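Local coordinates for homoserine kinase (PDB 4P52), which probably phosphorylates the side-chain hydroxyl of L-homoserine with ATP, the threonine-pathway reaction expected of a GHMP-family homoserine kinase, at residues Gly53-Arg59 and Glu105-Lys111; Thr86-Ile91 and Ser124-Val129. One frame throughout, in Å; residues are numbered along the deposited sequence.

Contact 1. Residues Gly53-Arg59 and Glu105-Lys111; sequences GDEVLLR and EIELTKK
Asp54 OD2 is gripped by Lys110 NZ in a 2.7 Å salt bridge across the two strands, and by Ser124 OG from the helix beneath. The ammonium arrives on the syn side of the carboxylate, 24° out of its plane; Lys110 is bent at chi2 and chi3, which curls NZ back to the carboxylate of Asp54 across the pair, and Ser120 OG binds the same nitrogen. The other oxygen, OD1, accepts the backbone N of Lys111 at 3.0 Å, so both oxygens of the carboxylate are used and its rotation is fixed. With an alanine in place of Asp54, the ammonium of the buried Lys110 would probably lose its countercharge and Lys111 N would keep only a weak bond to Gly53 O.

Between these antiparallel strands, Glu55 with Thr109, Leu57 with Glu107 and Arg59 with Glu105 form hydrogen-bonded pairs. Their side chains share one face of the sheet. There Arg59 NE meets Glu107 OE2 at 3.0 Å, the oxygen lying at the guanidinium edge while the nitrogen comes from above the carboxylate plane; the two planes are 52° apart. Leu57 CD2 rests over one face of the guanidinium, near its rim. Glu55 OE2 makes a long salt bridge, 3.6 Å, to Lys111 NZ, and Lys28 binds its OE1.

The opposite face is apolar beyond Asp54 and Lys110. Leu58 CD2 lies alongside Ile106 CG1 at 3.6 Å, and Val56 CG2 meets Leu108 CD1 at 3.9 Å. This layer settles on helices 86-98 and 120-135, with Leu58 and Ile106 both touching Ile91. Strand 26-36 pairs antiparallel with 52-61 on the side away from 103-110, and strand 66-72 runs parallel to 103-110 on its far side.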
loop_
_atom_site.group_PDB
_atom_site.type_symbol
_atom_site.label_atom_id
_atom_site.label_comp_id
_atom_site.label_asym_id
_atom_site.label_seq_id
_atom_site.Cartn_x
_atom_site.Cartn_y
_atom_site.Cartn_z
ATOM N N GLY A 53 6.960 -7.993 -26.851
ATOM C CA GLY A 53 6.646 -9.273 -26.228
ATOM C C GLY A 53 7.469 -10.368 -26.879
ATOM O O GLY A 53 8.302 -10.087 -27.728
ATOM N N ASP A 54 7.245 -11.615 -26.498
ATOM C CA ASP A 54 7.909 -12.716 -27.152
ATOM C C ASP A 54 6.928 -13.697 -27.747
ATOM O O ASP A 54 5.783 -13.754 -27.329
ATOM C CB ASP A 54 8.799 -13.414 -26.154
ATOM C CG ASP A 54 10.096 -12.675 -25.952
ATOM O OD1 ASP A 54 10.496 -11.944 -26.885
ATOM O OD2 ASP A 54 10.712 -12.805 -24.872
ATOM N N GLU A 55 7.381 -14.476 -28.719
ATOM C CA GLU A 55 6.556 -15.517 -29.327
ATOM C C GLU A 55 7.169 -16.892 -29.131
ATOM O O GLU A 55 8.384 -17.068 -29.284
ATOM C CB GLU A 55 6.360 -15.236 -30.813
ATOM C CG GLU A 55 5.588 -13.961 -31.092
ATOM C CD GLU A 55 5.475 -13.631 -32.570
ATOM O OE1 GLU A 55 6.136 -14.298 -33.416
ATOM O OE2 GLU A 55 4.703 -12.691 -32.893
ATOM N N VAL A 56 6.328 -17.868 -28.797
ATOM C CA VAL A 56 6.766 -19.254 -28.698
ATOM C C VAL A 56 5.913 -20.134 -29.592
ATOM O O VAL A 56 4.690 -20.039 -29.570
ATOM C CB VAL A 56 6.711 -19.762 -27.250
ATOM C CG1 VAL A 56 7.044 -21.245 -27.159
ATOM C CG2 VAL A 56 7.717 -18.987 -26.414
ATOM N N LEU A 57 6.569 -20.966 -30.398
ATOM C CA LEU A 57 5.876 -21.945 -31.215
ATOM C C LEU A 57 6.214 -23.333 -30.679
ATOM O O LEU A 57 7.386 -23.619 -30.441
ATOM C CB LEU A 57 6.293 -21.800 -32.681
ATOM C CG LEU A 57 5.550 -22.686 -33.706
ATOM C CD1 LEU A 57 5.432 -22.030 -35.086
ATOM C CD2 LEU A 57 6.235 -24.036 -33.817
ATOM N N LEU A 58 5.211 -24.182 -30.463
ATOM C CA LEU A 58 5.444 -25.546 -30.006
ATOM C C LEU A 58 4.887 -26.491 -31.032
ATOM O O LEU A 58 3.788 -26.238 -31.514
ATOM C CB LEU A 58 4.706 -25.812 -28.703
ATOM C CG LEU A 58 4.999 -24.914 -27.505
ATOM C CD1 LEU A 58 4.397 -25.578 -26.288
ATOM C CD2 LEU A 58 6.487 -24.697 -27.288
ATOM N N ARG A 59 5.608 -27.565 -31.365
ATOM C CA ARG A 59 5.031 -28.645 -32.173
ATOM C C ARG A 59 5.110 -29.944 -31.408
ATOM O O ARG A 59 6.037 -30.155 -30.627
ATOM C CB ARG A 59 5.749 -28.859 -33.514
ATOM C CG ARG A 59 6.287 -27.618 -34.172
ATOM C CD ARG A 59 7.056 -27.926 -35.457
ATOM N NE ARG A 59 7.346 -26.669 -36.171
ATOM C CZ ARG A 59 6.469 -25.991 -36.948
ATOM N NH1 ARG A 59 5.211 -26.418 -37.162
ATOM N NH2 ARG A 59 6.852 -24.862 -37.536
ATOM N N GLU A 105 8.856 -29.868 -29.598
ATOM C CA GLU A 105 9.881 -28.969 -30.130
ATOM C C GLU A 105 9.451 -27.542 -29.920
ATOM O O GLU A 105 8.281 -27.207 -30.118
ATOM C CB GLU A 105 10.092 -29.181 -31.611
ATOM C CG GLU A 105 10.573 -30.567 -31.986
ATOM C CD GLU A 105 10.635 -30.780 -33.496
ATOM O OE1 GLU A 105 9.961 -30.031 -34.257
ATOM O OE2 GLU A 105 11.359 -31.709 -33.925
ATOM N N ILE A 106 10.405 -26.696 -29.550
ATOM C CA ILE A 106 10.154 -25.299 -29.274
ATOM C C ILE A 106 10.933 -24.459 -30.254
ATOM O O ILE A 106 12.114 -24.670 -30.422
ATOM C CB ILE A 106 10.632 -24.937 -27.845
ATOM C CG1 ILE A 106 9.912 -25.811 -26.811
ATOM C CG2 ILE A 106 10.483 -23.438 -27.556
ATOM C CD1 ILE A 106 10.625 -25.917 -25.490
ATOM N N GLU A 107 10.271 -23.514 -30.904
ATOM C CA GLU A 107 10.930 -22.457 -31.646
ATOM C C GLU A 107 10.607 -21.183 -30.881
ATOM O O GLU A 107 9.444 -20.873 -30.654
ATOM C CB GLU A 107 10.405 -22.373 -33.077
ATOM C CG GLU A 107 10.780 -23.562 -33.947
ATOM C CD GLU A 107 9.868 -23.769 -35.162
ATOM O OE1 GLU A 107 9.240 -22.786 -35.624
ATOM O OE2 GLU A 107 9.769 -24.923 -35.665
ATOM N N LEU A 108 11.632 -20.450 -30.461
ATOM C CA LEU A 108 11.414 -19.231 -29.687
ATOM C C LEU A 108 11.818 -17.996 -30.469
ATOM O O LEU A 108 12.921 -17.929 -30.980
ATOM C CB LEU A 108 12.174 -19.311 -28.361
ATOM C CG LEU A 108 12.419 -18.000 -27.593
ATOM C CD1 LEU A 108 11.142 -17.262 -27.180
ATOM C CD2 LEU A 108 13.279 -18.274 -26.364
ATOM N N THR A 109 10.931 -17.014 -30.544
ATOM C CA THR A 109 11.231 -15.757 -31.219
ATOM C C THR A 109 11.190 -14.592 -30.250
ATOM O O THR A 109 10.124 -14.209 -29.776
ATOM C CB THR A 109 10.203 -15.445 -32.318
ATOM O OG1 THR A 109 9.957 -16.615 -33.112
ATOM C CG2 THR A 109 10.689 -14.311 -33.197
ATOM N N LYS A 110 12.351 -14.015 -29.967
ATOM C CA LYS A 110 12.436 -12.763 -29.215
ATOM C C LYS A 110 12.039 -11.599 -30.101
ATOM O O LYS A 110 12.668 -11.347 -31.136
ATOM C CB LYS A 110 13.842 -12.521 -28.661
ATOM C CG LYS A 110 14.354 -13.625 -27.760
ATOM C CD LYS A 110 13.543 -13.756 -26.484
ATOM C CE LYS A 110 13.785 -12.578 -25.554
ATOM N NZ LYS A 110 13.270 -12.833 -24.179
ATOM N N LYS A 111 10.989 -10.903 -29.687
ATOM C CA LYS A 111 10.503 -9.725 -30.374
ATOM C C LYS A 111 10.754 -8.537 -29.459
ATOM O O LYS A 111 10.123 -7.490 -29.585
ATOM C CB LYS A 111 9.007 -9.864 -30.703
ATOM C CG LYS A 111 8.671 -11.003 -31.663
ATOM C CD LYS A 111 8.433 -10.521 -33.089
ATOM C CE LYS A 111 7.032 -9.946 -33.248
ATOM N NZ LYS A 111 6.532 -10.105 -34.642
#

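Contact 2. Residues Thr86-Ile91 and Ser124-Val129; sequences TVSISI and STVAGV
Val87 and Ser124 meet where two helices pack in the α/β N-terminal domain of the GHMP kinases; helix 86-98 is the crossover between parallel strands 66-72 and 103-110, and helix 120-135 follows the latter. The segment axes come within 8.4 Å and run in broadly the same direction, 36° apart.

The apolar contacts line the interface. Val87 straddles a turn of the partner helix, with CG2 on Ser124 CB at 3.7 Å and CG1 over the CA of Gly128. Ile91 brings CG1 and CD1 against the Gly128 backbone, where a CB would collide with Val87 CG1 and crowd Ile91 CD1. Beside this, Ser90 CB packs on Val129 CG2 at 3.6 Å.

The polar contact is a single hydroxyl bond, Thr86 OG1 donating to Thr125 OG1 at 2.9 Å, with the two side chains crossing nearly at right angles. Thr86 turns its OG1 opposite the backbone N (chi1 -167°) to reach across, while Thr125 OG1 is also bonded to Ser121 O, a short relay of two hydroxyls ending on a backbone carbonyl. Ser90 OG folds back on its own helix, reaching Thr86 O at 2.7 Å from the face of that carbonyl opposite the one used by Ser90 N.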
loop_
_atom_site.group_PDB
_atom_site.type_symbol
_atom_site.label_atom_id
_atom_site.label_comp_id
_atom_site.label_asym_id
_atom_site.label_seq_id
_atom_site.Cartn_x
_atom_site.Cartn_y
_atom_site.Cartn_z
ATOM N N THR A 86 14.838 -21.432 -19.870
ATOM C CA THR A 86 13.678 -21.169 -19.046
ATOM C C THR A 86 12.374 -21.781 -19.596
ATOM O O THR A 86 11.579 -22.349 -18.843
ATOM C CB THR A 86 13.538 -19.657 -18.727
ATOM O OG1 THR A 86 12.578 -19.499 -17.695
ATOM C CG2 THR A 86 13.100 -18.836 -19.937
ATOM N N VAL A 87 12.192 -21.709 -20.908
ATOM C CA VAL A 87 10.976 -22.160 -21.559
ATOM C C VAL A 87 10.867 -23.685 -21.525
ATOM O O VAL A 87 9.827 -24.231 -21.171
ATOM C CB VAL A 87 10.935 -21.669 -23.012
ATOM C CG1 VAL A 87 9.682 -22.165 -23.713
ATOM C CG2 VAL A 87 11.017 -20.154 -23.068
ATOM N N SER A 88 11.943 -24.372 -21.882
ATOM C CA SER A 88 11.947 -25.825 -21.861
ATOM C C SER A 88 11.834 -26.411 -20.443
ATOM O O SER A 88 11.173 -27.442 -20.247
ATOM C CB SER A 88 13.150 -26.384 -22.630
ATOM O OG SER A 88 14.310 -25.612 -22.392
ATOM N N ILE A 89 12.443 -25.742 -19.457
ATOM C CA ILE A 89 12.360 -26.200 -18.061
ATOM C C ILE A 89 10.907 -26.137 -17.613
ATOM O O ILE A 89 10.378 -27.107 -17.082
ATOM C CB ILE A 89 13.289 -25.403 -17.099
ATOM C CG1 ILE A 89 14.767 -25.712 -17.390
ATOM C CG2 ILE A 89 12.968 -25.702 -15.625
ATOM C CD1 ILE A 89 15.737 -24.684 -16.819
ATOM N N SER A 90 10.263 -25.002 -17.863
ATOM C CA SER A 90 8.849 -24.806 -17.531
ATOM C C SER A 90 7.918 -25.863 -18.107
ATOM O O SER A 90 7.058 -26.412 -17.393
ATOM C CB SER A 90 8.399 -23.470 -18.076
ATOM O OG SER A 90 9.250 -22.468 -17.584
ATOM N N ILE A 91 8.078 -26.112 -19.408
ATOM C CA ILE A 91 7.232 -27.034 -20.140
ATOM C C ILE A 91 7.499 -28.459 -19.677
ATOM O O ILE A 91 6.570 -29.250 -19.504
ATOM C CB ILE A 91 7.476 -26.888 -21.649
ATOM C CG1 ILE A 91 7.010 -25.504 -22.115
ATOM C CG2 ILE A 91 6.816 -28.027 -22.427
ATOM C CD1 ILE A 91 7.375 -25.179 -23.546
ATOM N N SER A 124 8.861 -15.007 -22.365
ATOM C CA SER A 124 9.195 -16.284 -22.983
ATOM C C SER A 124 8.593 -17.452 -22.219
ATOM O O SER A 124 8.002 -18.378 -22.803
ATOM C CB SER A 124 10.709 -16.429 -23.014
ATOM O OG SER A 124 11.251 -15.578 -24.013
ATOM N N THR A 125 8.763 -17.406 -20.902
ATOM C CA THR A 125 8.374 -18.484 -20.028
ATOM C C THR A 125 6.854 -18.616 -20.004
ATOM O O THR A 125 6.320 -19.736 -20.093
ATOM C CB THR A 125 8.882 -18.200 -18.613
ATOM O OG1 THR A 125 10.300 -17.983 -18.661
ATOM C CG2 THR A 125 8.583 -19.354 -17.702
ATOM N N VAL A 126 6.168 -17.470 -19.896
ATOM C CA VAL A 126 4.711 -17.433 -19.870
ATOM C C VAL A 126 4.182 -17.918 -21.236
ATOM O O VAL A 126 3.252 -18.726 -21.291
ATOM C CB VAL A 126 4.204 -16.020 -19.518
ATOM C CG1 VAL A 126 2.743 -15.857 -19.851
ATOM C CG2 VAL A 126 4.442 -15.733 -18.050
ATOM N N ALA A 127 4.796 -17.456 -22.324
ATOM C CA ALA A 127 4.457 -17.949 -23.637
ATOM C C ALA A 127 4.534 -19.480 -23.747
ATOM O O ALA A 127 3.574 -20.113 -24.222
ATOM C CB ALA A 127 5.295 -17.281 -24.705
ATOM N N GLY A 128 5.622 -20.077 -23.266
ATOM C CA GLY A 128 5.760 -21.533 -23.316
ATOM C C GLY A 128 4.699 -22.289 -22.534
ATOM O O GLY A 128 4.145 -23.289 -23.012
ATOM N N VAL A 129 4.386 -21.803 -21.340
ATOM C CA VAL A 129 3.494 -22.526 -20.433
ATOM C C VAL A 129 2.045 -22.415 -20.905
ATOM O O VAL A 129 1.305 -23.407 -20.960
ATOM C CB VAL A 129 3.636 -22.012 -18.987
ATOM C CG1 VAL A 129 2.630 -22.690 -18.093
ATOM C CG2 VAL A 129 5.031 -22.313 -18.477
#

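Overall arrangement
Contact 1 is a piece of the sheet and contact 2 the helix pair resting on it; their centres lie 9 Å apart. They are bonded directly where Ser124 OG meets Asp54 OD2 at 3.0 Å, a probable hydrogen bond, and packed further along where Val56 CG2 touches Ala127 CB at 3.4 Å. Ile106 reaches the other helix, at Val87 and Ile91. Strand 103-110 and helix 120-135 are joined by a glycine- and serine-rich loop that matches the phosphate-binding motif of GHMP kinases. The Asp54, Lys110, Ser120 and Ser124 cluster therefore ties together the two ends of a loop that probably holds the ATP phosphates.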